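Local coordinates for protein aspartate-semialdehyde dehydrogenase (Thermus thermophilus, PDB 2YV3) that probably catalyses the NADPH-dependent reductive dephosphorylation of L-aspartyl-4-phosphate to L-aspartate-semialdehyde, a step toward lysine, methionine and threonine, at residues A[6-11]-A[50-55]. Sequence-based numbering, arbitrary orientation.
Sequences VGATGA and IPVEPL
Val-6, Ala-8 and Thr-9 make a small, wholly apolar contact with Val-52 and Leu-55, where the end of strand 3-6 and the glycine-rich dinucleotide-binding loop after it, in the Rossmann-type domain, face strand 48-54 and the residue just beyond it, Leu-55. The loop joins strand 3-6 to helix 11-22, the first beta-alpha unit of the domain, and Thr-9, Gly-10 and Ala-11 belong to the predicted NADP(+) site. Strand 31-34 lies between strands 3-6 and 48-54 in the sheet, so no hydrogen bond links the two segments and side chains alone bridge them; 161 Å² is buried in all.

At one end, Val-6 and Leu-55 cross at about a right angle, with CG1 of Val-6 3.4 Å from CD1 of Leu-55. Trp-81 of helix 70-83 touches both side chains, which ties this pair into the packing of that helix against the sheet. Gly-7 then turns the chain with a positive phi of 105°, and a backbone hydrogen bond from Gly-10 N to Gly-7 O (3.1 Å) spans the turn; Gly-10 occupies the N-cap position just before helix 11-22. Thr-9 also makes a weak hydrogen bond through OG1 to Ser-38, another predicted NADP(+) residue.

At the other end, Leu-43 of strand 42-45 touches Ala-8, Thr-9 and Val-52 alike. With chi1 at -178°, Val-52 has CG1 anti to its own N, and this one methyl meets both loop residues: it lies 4.0 Å from Ala-8 CB and 4.4 Å from Thr-9 CG2.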
loop_
_atom_site.group_PDB
_atom_site.type_symbol
_atom_site.label_atom_id
_atom_site.label_comp_id
_atom_site.label_asym_id
_atom_site.label_seq_id
_atom_site.Cartn_x
_atom_site.Cartn_y
_atom_site.Cartn_z
ATOM N N VAL A 6 -3.227 -24.429 22.414
ATOM C CA VAL A 6 -4.197 -23.527 22.996
ATOM C C VAL A 6 -4.669 -22.634 21.854
ATOM O O VAL A 6 -3.849 -22.016 21.176
ATOM C CB VAL A 6 -3.533 -22.678 24.121
ATOM C CG1 VAL A 6 -4.576 -21.872 24.865
ATOM C CG2 VAL A 6 -2.793 -23.587 25.086
ATOM N N GLY A 7 -5.984 -22.602 21.625
ATOM C CA GLY A 7 -6.543 -21.780 20.564
ATOM C C GLY A 7 -7.016 -22.514 19.314
ATOM O O GLY A 7 -7.656 -21.921 18.453
ATOM N N ALA A 8 -6.701 -23.802 19.213
ATOM C CA ALA A 8 -7.080 -24.631 18.062
ATOM C C ALA A 8 -7.827 -23.978 16.900
ATOM O O ALA A 8 -7.233 -23.583 15.906
ATOM C CB ALA A 8 -7.876 -25.846 18.542
ATOM N N THR A 9 -9.139 -23.881 17.048
ATOM C CA THR A 9 -10.067 -23.348 16.038
ATOM C C THR A 9 -9.842 -21.991 15.348
ATOM O O THR A 9 -10.657 -21.563 14.521
ATOM C CB THR A 9 -11.479 -23.365 16.619
ATOM O OG1 THR A 9 -11.621 -22.316 17.577
ATOM C CG2 THR A 9 -11.723 -24.694 17.329
ATOM N N GLY A 10 -8.741 -21.322 15.663
ATOM C CA GLY A 10 -8.458 -20.034 15.050
ATOM C C GLY A 10 -7.668 -20.141 13.756
ATOM O O GLY A 10 -7.294 -21.238 13.329
ATOM N N ALA A 11 -7.406 -18.996 13.131
ATOM C CA ALA A 11 -6.654 -18.970 11.885
ATOM C C ALA A 11 -5.240 -19.508 12.110
ATOM O O ALA A 11 -4.781 -20.396 11.415
ATOM C CB ALA A 11 -6.601 -17.560 11.354
ATOM N N ILE A 50 -9.397 -35.052 15.765
ATOM C CA ILE A 50 -8.984 -34.809 17.150
ATOM C C ILE A 50 -9.922 -33.821 17.827
ATOM O O ILE A 50 -10.313 -32.821 17.225
ATOM C CB ILE A 50 -7.543 -34.240 17.208
ATOM C CG1 ILE A 50 -6.551 -35.303 16.736
ATOM C CG2 ILE A 50 -7.212 -33.750 18.604
ATOM C CD1 ILE A 50 -6.810 -36.684 17.289
ATOM N N PRO A 51 -10.283 -34.088 19.095
ATOM C CA PRO A 51 -11.181 -33.240 19.881
ATOM C C PRO A 51 -10.515 -31.953 20.346
ATOM O O PRO A 51 -9.295 -31.842 20.314
ATOM C CB PRO A 51 -11.567 -34.146 21.047
ATOM C CG PRO A 51 -10.299 -34.905 21.291
ATOM C CD PRO A 51 -9.845 -35.256 19.884
ATOM N N VAL A 52 -11.337 -30.995 20.775
ATOM C CA VAL A 52 -10.877 -29.686 21.264
ATOM C C VAL A 52 -11.401 -29.447 22.676
ATOM O O VAL A 52 -12.553 -29.097 22.856
ATOM C CB VAL A 52 -11.393 -28.521 20.365
ATOM C CG1 VAL A 52 -10.859 -27.178 20.875
ATOM C CG2 VAL A 52 -10.965 -28.746 18.928
ATOM N N GLU A 53 -10.551 -29.627 23.667
ATOM C CA GLU A 53 -10.956 -29.437 25.046
ATOM C C GLU A 53 -11.022 -27.971 25.411
ATOM O O GLU A 53 -10.237 -27.166 24.921
ATOM C CB GLU A 53 -9.962 -30.119 25.979
ATOM C CG GLU A 53 -9.559 -31.491 25.510
ATOM C CD GLU A 53 -10.746 -32.273 24.999
ATOM O OE1 GLU A 53 -11.667 -32.557 25.809
ATOM O OE2 GLU A 53 -10.761 -32.590 23.786
ATOM N N PRO A 54 -11.985 -27.593 26.262
ATOM C CA PRO A 54 -12.045 -26.179 26.633
ATOM C C PRO A 54 -10.959 -26.034 27.683
ATOM O O PRO A 54 -10.605 -27.009 28.332
ATOM C CB PRO A 54 -13.451 -26.027 27.198
ATOM C CG PRO A 54 -13.701 -27.379 27.816
ATOM C CD PRO A 54 -13.148 -28.336 26.778
ATOM N N LEU A 55 -10.416 -24.837 27.842
ATOM C CA LEU A 55 -9.358 -24.644 28.819
ATOM C C LEU A 55 -9.822 -24.726 30.263
ATOM O O LEU A 55 -10.741 -24.012 30.670
ATOM C CB LEU A 55 -8.640 -23.317 28.575
ATOM C CG LEU A 55 -7.523 -23.467 27.544
ATOM C CD1 LEU A 55 -6.629 -22.234 27.570
ATOM C CD2 LEU A 55 -6.713 -24.718 27.862
#